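Local coordinates for protein UDP-glucose 6-dehydrogenase (Pyrobaculum islandicum, PDB 3VTF) that probably oxidises UDP-glucose to UDP-glucuronate with two molecules of NAD(+), and holds UDP-glucose between its two alpha/beta domains, at residues Val38-Leu42 against Leu43-Val47; Gly49-Asn53 against Pro54-Glu58; Ser114-Leu117 against Arg118-Glu121; Arg132-Gly135 against Arg136-Val140. One frame throughout, in Å; residues are numbered along the deposited sequence.

Contact 1 of 4, residues Val38-Leu42 against Leu43-Val47; sequences VGFAL and LGHRV
Phe-40 and Val-47 meet where helix 31-43 ends and the chain turns into strand 46-50, the second half of a beta-alpha-beta unit in the NAD-binding domain. The helix is closed by a Schellman motif at Gly-44, whose phi of 122° would press a side chain against the preceding carbonyl oxygen. Val-47 points its CB at the helix and lays one branch on it: CG2 sits 3.6 Å from Phe-40 CB and 4.1 Å from Ala-41 CB, so it lies against the base of the phenylalanine and not its ring. Phe-40 CG stands opposite its own carbonyl carbon (chi1 -77°), and Leu-43 CD1 (4.3 Å) and His-45 CD2 (4.2 Å) both come obliquely to Phe-40 CD1. Phe-186 and Phe-102 add aromatic neighbours to the ring. The His-45 ring is fixed by bonds from both nitrogens, ND1 to Ala-22 N and NE2 to Val-208 O. Phe-40 O takes His-45 N at 3.0 Å and, weakly, Gly-44 N, while Gly-44 N also bonds Ala-41 O, tying the turn back into the helix. Ala-41 CA makes a nearly straight CH...O contact of 3.4 Å with His-45 O, a buried oxygen with no hydrogen-bond partner in the model.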
loop_
_atom_site.group_PDB
_atom_site.type_symbol
_atom_site.label_atom_id
_atom_site.label_comp_id
_atom_site.label_asym_id
_atom_site.label_seq_id
_atom_site.Cartn_x
_atom_site.Cartn_y
_atom_site.Cartn_z
ATOM N N VAL A 38 0.917 -17.190 27.690
ATOM C CA VAL A 38 1.948 -16.570 28.556
ATOM C C VAL A 38 1.721 -15.096 28.842
ATOM O O VAL A 38 1.832 -14.626 30.015
ATOM C CB VAL A 38 3.363 -16.802 27.917
ATOM C CG1 VAL A 38 4.423 -15.917 28.609
ATOM C CG2 VAL A 38 3.736 -18.270 27.989
ATOM N N GLY A 39 1.372 -14.352 27.804
ATOM C CA GLY A 39 1.148 -12.920 27.955
ATOM C C GLY A 39 -0.061 -12.597 28.850
ATOM O O GLY A 39 0.001 -11.631 29.617
ATOM N N PHE A 40 -1.175 -13.326 28.681
ATOM C CA PHE A 40 -2.334 -13.026 29.493
ATOM C C PHE A 40 -1.971 -13.324 30.958
ATOM O O PHE A 40 -2.403 -12.565 31.864
ATOM C CB PHE A 40 -3.568 -13.885 29.087
ATOM C CG PHE A 40 -4.269 -13.400 27.812
ATOM C CD1 PHE A 40 -4.524 -12.073 27.618
ATOM C CD2 PHE A 40 -4.776 -14.333 26.880
ATOM C CE1 PHE A 40 -5.244 -11.636 26.481
ATOM C CE2 PHE A 40 -5.409 -13.874 25.724
ATOM C CZ PHE A 40 -5.646 -12.536 25.543
ATOM N N ALA A 41 -1.244 -14.439 31.197
ATOM C CA ALA A 41 -0.849 -14.735 32.593
ATOM C C ALA A 41 0.018 -13.607 33.163
ATOM O O ALA A 41 -0.170 -13.175 34.327
ATOM C CB ALA A 41 -0.107 -16.081 32.679
ATOM N N LEU A 42 0.908 -13.044 32.333
ATOM C CA LEU A 42 1.796 -11.988 32.811
ATOM C C LEU A 42 1.057 -10.709 32.934
ATOM O O LEU A 42 1.472 -9.865 33.704
ATOM C CB LEU A 42 3.033 -11.801 31.891
ATOM C CG LEU A 42 4.048 -12.983 31.854
ATOM C CD1 LEU A 42 5.168 -12.672 30.811
ATOM C CD2 LEU A 42 4.558 -13.281 33.250
ATOM N N LEU A 43 -0.037 -10.508 32.180
ATOM C CA LEU A 43 -0.873 -9.323 32.395
ATOM C C LEU A 43 -1.643 -9.392 33.698
ATOM O O LEU A 43 -2.174 -8.390 34.123
ATOM C CB LEU A 43 -1.911 -9.125 31.244
ATOM C CG LEU A 43 -1.336 -8.658 29.922
ATOM C CD1 LEU A 43 -2.517 -8.521 28.912
ATOM C CD2 LEU A 43 -0.582 -7.344 30.108
ATOM N N GLY A 44 -1.785 -10.575 34.294
ATOM C CA GLY A 44 -2.499 -10.612 35.583
ATOM C C GLY A 44 -3.736 -11.539 35.546
ATOM O O GLY A 44 -4.467 -11.584 36.521
ATOM N N HIS A 45 -3.896 -12.355 34.500
ATOM C CA HIS A 45 -5.039 -13.270 34.387
ATOM C C HIS A 45 -4.641 -14.650 34.732
ATOM O O HIS A 45 -3.511 -15.002 34.670
ATOM C CB HIS A 45 -5.640 -13.220 32.952
ATOM C CG HIS A 45 -6.151 -11.845 32.573
ATOM N ND1 HIS A 45 -7.049 -11.139 33.360
ATOM C CD2 HIS A 45 -5.813 -11.023 31.506
ATOM C CE1 HIS A 45 -7.267 -9.914 32.790
ATOM N NE2 HIS A 45 -6.510 -9.847 31.645
ATOM N N ARG A 46 -5.608 -15.457 35.069
ATOM C CA ARG A 46 -5.444 -16.878 35.302
ATOM C C ARG A 46 -5.724 -17.538 33.991
ATOM O O ARG A 46 -6.783 -17.265 33.336
ATOM C CB ARG A 46 -6.476 -17.352 36.372
ATOM C CG ARG A 46 -6.406 -18.848 36.685
ATOM C CD ARG A 46 -7.650 -19.235 37.466
ATOM N NE ARG A 46 -7.768 -20.691 37.566
ATOM C CZ ARG A 46 -8.658 -21.401 36.904
ATOM N NH1 ARG A 46 -9.524 -20.781 36.124
ATOM N NH2 ARG A 46 -8.668 -22.717 37.035
ATOM N N VAL A 47 -4.766 -18.340 33.549
ATOM C CA VAL A 47 -4.819 -18.903 32.198
ATOM C C VAL A 47 -4.638 -20.418 32.248
ATOM O O VAL A 47 -3.747 -20.974 32.972
ATOM C CB VAL A 47 -3.719 -18.309 31.275
ATOM C CG1 VAL A 47 -3.698 -18.977 29.878
ATOM C CG2 VAL A 47 -3.873 -16.810 31.172
#

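Contact 2 of 4, residues Gly49-Asn53 against Pro54-Glu58; sequences GYDVN and PSIVE
Asn-53 caps helix 54-61 by accepting from Ser-55, just beyond strand 46-50 of the Rossmann-type NAD-binding domain. This is the classical N-cap arrangement, and its tight part is centred on one oxygen. Asn-53 OD1 receives Ser-55 N at 2.9 Å, 16° from the carbonyl plane, and Ser-55 OG, also at 2.9 Å but tilted further out of it; Ile-56 N adds a weak third bond. The amide reaches these donors because CG is swung opposite the backbone N (chi1 -179°), which carries OD1 over the first turn. The backbone oxygen of Asn-53 holds the same turn more slackly, through weak bonds from Ile-56 N and Val-57 N. An alanine at Asn-53 would remove the capping oxygen, and would probably leave Ser-55 N without its acceptor and the serine hydroxyl freer to turn.

On the inner side, Val-57 is buried and rests its CG2 3.8 Å from Asp-51 N. Ile-56 crosses the Asn-53 side chain at about a right angle, its CD1 3.8 Å from Asn-53 CB, and the same methyl reaches the carboxylate of Asp-51, a predicted NAD(+)-binding residue. That carboxylate is held at both oxygens: OD1 accepts from Leu-29 N in the glycine-rich turn.

The outer side is looser. Val-52 turns its exposed side chain away from the helix, and the ring of Pro-54 is exposed at the first turn. An Asx turn leads into the cap: Asn-53 N donates to Asp-51 OD2 over 2.9 Å, on the carboxylate's anti side.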
loop_
_atom_site.group_PDB
_atom_site.type_symbol
_atom_site.label_atom_id
_atom_site.label_comp_id
_atom_site.label_asym_id
_atom_site.label_seq_id
_atom_site.Cartn_x
_atom_site.Cartn_y
_atom_site.Cartn_z
ATOM N N GLY A 49 -4.031 -23.410 29.423
ATOM C CA GLY A 49 -3.789 -23.713 28.018
ATOM C C GLY A 49 -3.980 -25.172 27.701
ATOM O O GLY A 49 -3.983 -26.027 28.614
ATOM N N TYR A 50 -4.134 -25.458 26.415
ATOM C CA TYR A 50 -4.220 -26.864 25.961
ATOM C C TYR A 50 -3.819 -26.890 24.525
ATOM O O TYR A 50 -4.143 -25.946 23.757
ATOM C CB TYR A 50 -5.652 -27.413 26.187
ATOM C CG TYR A 50 -5.745 -28.837 25.735
ATOM C CD1 TYR A 50 -5.257 -29.887 26.562
ATOM C CD2 TYR A 50 -6.210 -29.152 24.458
ATOM C CE1 TYR A 50 -5.308 -31.227 26.118
ATOM C CE2 TYR A 50 -6.242 -30.491 23.999
ATOM C CZ TYR A 50 -5.789 -31.505 24.870
ATOM O OH TYR A 50 -5.832 -32.824 24.469
ATOM N N ASP A 51 -3.166 -27.973 24.110
ATOM C CA ASP A 51 -2.895 -28.223 22.714
ATOM C C ASP A 51 -3.140 -29.700 22.391
ATOM O O ASP A 51 -2.988 -30.574 23.284
ATOM C CB ASP A 51 -1.422 -27.919 22.424
ATOM C CG ASP A 51 -1.115 -27.881 20.965
ATOM O OD1 ASP A 51 -1.238 -26.800 20.365
ATOM O OD2 ASP A 51 -0.694 -28.902 20.390
ATOM N N VAL A 52 -3.496 -29.985 21.153
ATOM C CA VAL A 52 -3.742 -31.385 20.725
ATOM C C VAL A 52 -2.460 -32.251 20.935
ATOM O O VAL A 52 -2.551 -33.448 21.091
ATOM C CB VAL A 52 -4.187 -31.436 19.223
ATOM C CG1 VAL A 52 -3.054 -30.951 18.322
ATOM C CG2 VAL A 52 -4.681 -32.848 18.786
ATOM N N ASN A 53 -1.278 -31.643 20.943
ATOM C CA ASN A 53 -0.049 -32.451 21.007
ATOM C C ASN A 53 0.450 -32.559 22.452
ATOM O O ASN A 53 0.871 -31.573 23.007
ATOM C CB ASN A 53 0.939 -31.865 20.025
ATOM C CG ASN A 53 2.271 -32.638 19.983
ATOM O OD1 ASN A 53 2.661 -33.288 20.949
ATOM N ND2 ASN A 53 2.950 -32.570 18.838
ATOM N N PRO A 54 0.368 -33.764 23.096
ATOM C CA PRO A 54 0.682 -33.853 24.508
ATOM C C PRO A 54 2.164 -33.495 24.763
ATOM O O PRO A 54 2.508 -32.993 25.869
ATOM C CB PRO A 54 0.351 -35.319 24.841
ATOM C CG PRO A 54 0.467 -36.039 23.538
ATOM C CD PRO A 54 -0.098 -35.061 22.576
ATOM N N SER A 55 3.039 -33.726 23.780
ATOM C CA SER A 55 4.461 -33.379 24.024
ATOM C C SER A 55 4.673 -31.852 24.092
ATOM O O SER A 55 5.597 -31.338 24.775
ATOM C CB SER A 55 5.415 -34.043 23.030
ATOM O OG SER A 55 5.413 -33.349 21.814
ATOM N N ILE A 56 3.825 -31.092 23.398
ATOM C CA ILE A 56 3.893 -29.639 23.558
ATOM C C ILE A 56 3.504 -29.278 24.955
ATOM O O ILE A 56 4.173 -28.498 25.582
ATOM C CB ILE A 56 2.987 -28.946 22.505
ATOM C CG1 ILE A 56 3.646 -29.137 21.139
ATOM C CG2 ILE A 56 2.854 -27.466 22.812
ATOM C CD1 ILE A 56 2.848 -28.564 19.934
ATOM N N VAL A 57 2.377 -29.812 25.452
ATOM C CA VAL A 57 1.958 -29.477 26.801
ATOM C C VAL A 57 3.045 -29.841 27.872
ATOM O O VAL A 57 3.300 -29.038 28.824
ATOM C CB VAL A 57 0.627 -30.148 27.181
ATOM C CG1 VAL A 57 0.325 -30.008 28.696
ATOM C CG2 VAL A 57 -0.499 -29.612 26.286
ATOM N N GLU A 58 3.631 -31.028 27.731
ATOM C CA GLU A 58 4.636 -31.539 28.657
ATOM C C GLU A 58 5.865 -30.639 28.669
ATOM O O GLU A 58 6.407 -30.349 29.713
ATOM C CB GLU A 58 5.080 -32.956 28.263
ATOM C CG GLU A 58 4.104 -34.085 28.559
ATOM C CD GLU A 58 4.612 -35.432 28.065
ATOM O OE1 GLU A 58 3.964 -36.050 27.190
ATOM O OE2 GLU A 58 5.674 -35.868 28.548
#

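Contact 3 of 4, residues Ser114-Leu117 against Arg118-Glu121; sequences SADL and RYVE
Asp-116 OD1 is gripped twice by Arg-118, by its backbone N and by its NE, each at 3.0 Å, where the loop after strand 100-103 enters helix 118-134 of the NAD-binding domain. Leu-117 holds the N-cap position, but the side chain accepting from the first turn comes from one residue earlier. The arginine meets the carboxylate side-on: while NE serves OD1, NH2 reaches the syn lone pair of Asp-116 OD2 at 2.6 Å, nearly straight at 167°. Carboxylate and guanidinium lie only 20° apart, an almost flat two-pronged salt bridge. A bend at chi3 (-60°) folds the arginine back to it. The negative charge also sits at the start of the helix, where it would be expected to suit the helix dipole. An asparagine at Asp-116 would remove that charge, and would probably leave the guanidinium without its ionic mate and freer to swing into solvent.

Tyr-119 presents a ring edge to the same group, its CE2 3.6 Å from Asp-116 OD2. Buried Val-120 packs on Thr-107, a predicted NAD(+)-binding residue. Glu-121 N closes the first turn onto Leu-117 O, and one water bridges, donating to Asp-116 O at 2.7 Å and accepting from Val-120 N at 3.0 Å.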
loop_
_atom_site.group_PDB
_atom_site.type_symbol
_atom_site.label_atom_id
_atom_site.label_comp_id
_atom_site.label_asym_id
_atom_site.label_seq_id
_atom_site.Cartn_x
_atom_site.Cartn_y
_atom_site.Cartn_z
ATOM N N SER A 114 -8.720 -22.683 -0.357
ATOM C CA SER A 114 -9.582 -21.995 0.635
ATOM C C SER A 114 -9.103 -22.311 2.069
ATOM O O SER A 114 -8.284 -23.201 2.325
ATOM C CB SER A 114 -11.099 -22.318 0.430
ATOM O OG SER A 114 -11.302 -23.673 0.743
ATOM N N ALA A 115 -9.607 -21.563 3.031
ATOM C CA ALA A 115 -9.214 -21.855 4.399
ATOM C C ALA A 115 -9.778 -23.246 4.836
ATOM O O ALA A 115 -10.975 -23.480 4.728
ATOM C CB ALA A 115 -9.757 -20.786 5.386
ATOM N N ASP A 116 -8.933 -24.067 5.430
ATOM C CA ASP A 116 -9.333 -25.358 6.044
ATOM C C ASP A 116 -9.824 -24.957 7.442
ATOM O O ASP A 116 -9.022 -24.685 8.317
ATOM C CB ASP A 116 -8.093 -26.252 6.232
ATOM C CG ASP A 116 -8.436 -27.630 6.882
ATOM O OD1 ASP A 116 -9.508 -27.810 7.440
ATOM O OD2 ASP A 116 -7.630 -28.521 6.807
ATOM N N LEU A 117 -11.108 -25.105 7.689
ATOM C CA LEU A 117 -11.699 -24.763 9.007
ATOM C C LEU A 117 -11.990 -25.952 9.960
ATOM O O LEU A 117 -12.637 -25.802 11.046
ATOM C CB LEU A 117 -12.989 -23.918 8.816
ATOM C CG LEU A 117 -12.670 -22.549 8.122
ATOM C CD1 LEU A 117 -14.011 -21.862 7.833
ATOM C CD2 LEU A 117 -11.729 -21.663 8.981
ATOM N N ARG A 118 -11.469 -27.107 9.614
ATOM C CA ARG A 118 -11.698 -28.293 10.491
ATOM C C ARG A 118 -11.084 -28.177 11.858
ATOM O O ARG A 118 -11.688 -28.624 12.826
ATOM C CB ARG A 118 -11.133 -29.567 9.818
ATOM C CG ARG A 118 -11.908 -30.051 8.570
ATOM C CD ARG A 118 -11.128 -31.274 8.004
ATOM N NE ARG A 118 -9.751 -30.841 7.636
ATOM C CZ ARG A 118 -8.682 -31.565 7.829
ATOM N NH1 ARG A 118 -8.798 -32.804 8.360
ATOM N NH2 ARG A 118 -7.490 -31.040 7.552
ATOM N N TYR A 119 -9.881 -27.574 11.995
ATOM C CA TYR A 119 -9.259 -27.417 13.323
ATOM C C TYR A 119 -10.072 -26.475 14.209
ATOM O O TYR A 119 -10.259 -26.739 15.424
ATOM C CB TYR A 119 -7.791 -26.856 13.192
ATOM C CG TYR A 119 -6.906 -27.722 12.265
ATOM C CD1 TYR A 119 -6.114 -28.716 12.817
ATOM C CD2 TYR A 119 -6.934 -27.588 10.878
ATOM C CE1 TYR A 119 -5.326 -29.553 12.023
ATOM C CE2 TYR A 119 -6.175 -28.428 10.092
ATOM C CZ TYR A 119 -5.386 -29.424 10.665
ATOM O OH TYR A 119 -4.587 -30.250 9.857
ATOM N N VAL A 120 -10.512 -25.336 13.617
ATOM C CA VAL A 120 -11.376 -24.387 14.350
ATOM C C VAL A 120 -12.738 -25.073 14.733
ATOM O O VAL A 120 -13.222 -24.893 15.852
ATOM C CB VAL A 120 -11.654 -23.161 13.432
ATOM C CG1 VAL A 120 -12.785 -22.222 13.980
ATOM C CG2 VAL A 120 -10.317 -22.351 13.220
ATOM N N GLU A 121 -13.301 -25.853 13.799
ATOM C CA GLU A 121 -14.605 -26.476 14.111
ATOM C C GLU A 121 -14.472 -27.450 15.298
ATOM O O GLU A 121 -15.295 -27.436 16.197
ATOM C CB GLU A 121 -15.197 -27.185 12.879
ATOM C CG GLU A 121 -16.457 -27.967 13.289
ATOM C CD GLU A 121 -17.247 -28.518 12.144
ATOM O OE1 GLU A 121 -16.808 -28.378 11.011
ATOM O OE2 GLU A 121 -18.375 -29.033 12.403
HETATM O O HOH W 1 -9.134 -24.772 10.993
#

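Contact 4 of 4, residues Arg132-Gly135 against Arg136-Val140; sequences RAKG and RWHLV
Lys-134, the last residue of helix 118-134, reaches across the turn to Arg-136, Trp-137 and His-138. The polar part belongs to its ammonium group. NZ donates to Trp-137 O at 2.8 Å, although its exact place is less certain because it sits too close to the His-138 ring in the model. The same nitrogen forms a salt bridge with Asp-99 and a hydrogen bond to Thr-98 O, anchoring the charge near the start of strand 100-103. The chain gets there by running out opposite the backbone N (chi1 -170°) and then bending at chi3 (71°).

The apolar part lies along the lysine stem. Arg-136 crosses it at about a right angle and lays one guanidinium face on it, Lys-134 CG sitting 3.6 Å from Arg-136 NH1 and offset toward the rim. Lys-134 NZ stays 5.2 Å from Arg-136 NE.

The backbone part is Gly-135, which ends the helix with phi at 75°, where the chain turns off toward the strand. Trp-137 then turns away, its NE1 bonded to Ser-169 OG and its ring in a cation-pi contact with Arg-200. Together these features form the helix-to-strand return of a beta-alpha-beta unit, joining helix 118-134 to strand 139-142 in this Rossmann-type domain.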
loop_
_atom_site.group_PDB
_atom_site.type_symbol
_atom_site.label_atom_id
_atom_site.label_comp_id
_atom_site.label_asym_id
_atom_site.label_seq_id
_atom_site.Cartn_x
_atom_site.Cartn_y
_atom_site.Cartn_z
ATOM N N ARG A 132 -21.058 -26.889 28.330
ATOM C CA ARG A 132 -22.174 -27.747 28.777
ATOM C C ARG A 132 -21.882 -28.270 30.207
ATOM O O ARG A 132 -22.714 -28.175 31.092
ATOM C CB ARG A 132 -22.280 -28.913 27.822
ATOM C CG ARG A 132 -23.585 -29.689 28.071
ATOM C CD ARG A 132 -23.626 -30.915 27.236
ATOM N NE ARG A 132 -24.738 -31.693 27.741
ATOM C CZ ARG A 132 -25.263 -32.725 27.106
ATOM N NH1 ARG A 132 -24.797 -33.080 25.922
ATOM N NH2 ARG A 132 -26.257 -33.393 27.665
ATOM N N ALA A 133 -20.637 -28.719 30.422
ATOM C CA ALA A 133 -20.175 -29.196 31.751
ATOM C C ALA A 133 -20.152 -28.048 32.719
ATOM O O ALA A 133 -20.535 -28.205 33.883
ATOM C CB ALA A 133 -18.813 -29.826 31.614
ATOM N N LYS A 134 -19.739 -26.853 32.283
ATOM C CA LYS A 134 -19.670 -25.712 33.250
ATOM C C LYS A 134 -21.061 -25.293 33.717
ATOM O O LYS A 134 -21.247 -24.787 34.844
ATOM C CB LYS A 134 -18.956 -24.448 32.623
ATOM C CG LYS A 134 -18.666 -23.373 33.638
ATOM C CD LYS A 134 -17.754 -22.189 33.163
ATOM C CE LYS A 134 -18.461 -21.299 32.183
ATOM N NZ LYS A 134 -17.731 -20.005 31.909
ATOM N N GLY A 135 -22.028 -25.347 32.804
ATOM C CA GLY A 135 -23.374 -24.897 33.132
ATOM C C GLY A 135 -23.616 -23.417 33.231
ATOM O O GLY A 135 -24.708 -23.010 33.667
ATOM N N ARG A 136 -22.662 -22.549 32.840
ATOM C CA ARG A 136 -23.034 -21.114 32.844
ATOM C C ARG A 136 -22.346 -20.359 31.711
ATOM O O ARG A 136 -21.560 -20.936 31.023
ATOM C CB ARG A 136 -22.871 -20.432 34.214
ATOM C CG ARG A 136 -21.481 -20.464 34.762
ATOM C CD ARG A 136 -21.397 -20.473 36.310
ATOM N NE ARG A 136 -19.948 -20.362 36.612
ATOM C CZ ARG A 136 -19.136 -21.383 36.879
ATOM N NH1 ARG A 136 -19.578 -22.630 37.033
ATOM N NH2 ARG A 136 -17.873 -21.151 37.063
ATOM N N TRP A 137 -22.692 -19.106 31.546
ATOM C CA TRP A 137 -22.271 -18.325 30.383
ATOM C C TRP A 137 -20.771 -18.383 30.244
ATOM O O TRP A 137 -20.022 -18.462 31.263
ATOM C CB TRP A 137 -22.665 -16.906 30.617
ATOM C CG TRP A 137 -22.204 -15.961 29.523
ATOM C CD1 TRP A 137 -22.903 -15.630 28.362
ATOM C CD2 TRP A 137 -20.978 -15.130 29.490
ATOM N NE1 TRP A 137 -22.215 -14.725 27.628
ATOM C CE2 TRP A 137 -21.044 -14.376 28.236
ATOM C CE3 TRP A 137 -19.830 -15.004 30.306
ATOM C CZ2 TRP A 137 -20.048 -13.486 27.854
ATOM C CZ3 TRP A 137 -18.821 -14.078 29.919
ATOM C CH2 TRP A 137 -18.939 -13.323 28.716
ATOM N N HIS A 138 -20.339 -18.371 28.991
ATOM C CA HIS A 138 -18.921 -18.409 28.618
ATOM C C HIS A 138 -18.742 -17.558 27.361
ATOM O O HIS A 138 -19.679 -17.398 26.579
ATOM C CB HIS A 138 -18.578 -19.815 28.167
ATOM C CG HIS A 138 -17.092 -20.173 28.334
ATOM N ND1 HIS A 138 -16.238 -20.213 27.272
ATOM C CD2 HIS A 138 -16.335 -20.508 29.458
ATOM C CE1 HIS A 138 -15.000 -20.539 27.692
ATOM N NE2 HIS A 138 -15.060 -20.723 29.024
ATOM N N LEU A 139 -17.516 -17.033 27.145
ATOM C CA LEU A 139 -17.214 -16.320 25.912
ATOM C C LEU A 139 -16.301 -17.117 25.009
ATOM O O LEU A 139 -15.242 -17.578 25.423
ATOM C CB LEU A 139 -16.575 -14.949 26.249
ATOM C CG LEU A 139 -16.054 -14.088 25.073
ATOM C CD1 LEU A 139 -17.179 -13.653 24.122
ATOM C CD2 LEU A 139 -15.378 -12.849 25.646
ATOM N N VAL A 140 -16.669 -17.257 23.747
ATOM C CA VAL A 140 -15.814 -18.005 22.819
ATOM C C VAL A 140 -15.111 -16.948 21.917
ATOM O O VAL A 140 -15.787 -16.145 21.219
ATOM C CB VAL A 140 -16.716 -18.846 21.897
ATOM C CG1 VAL A 140 -15.849 -19.670 20.953
ATOM C CG2 VAL A 140 -17.588 -19.769 22.798
#

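How the contacts relate
All four contacts lie in the NAD-binding domain, and they follow one another along the chain: none nests in or crosses another. Contact 1 closes the turn from helix 31-43 into strand 46-50. The same strand leads straight to contact 2, which starts helix 54-61 at its other end, about 18 Å away between centres. Contacts 3 and 4 repeat the pairing on a helix, with contact 3 opening helix 118-134 and contact 4 ending it and turning into strand 139-142, their centres about 23 Å apart. Strands 46-50 and 139-142 belong to one sheet, separated there by strands 23-27 and 100-103, so contacts 1, 2 and 4 fasten helices to that shared sheet.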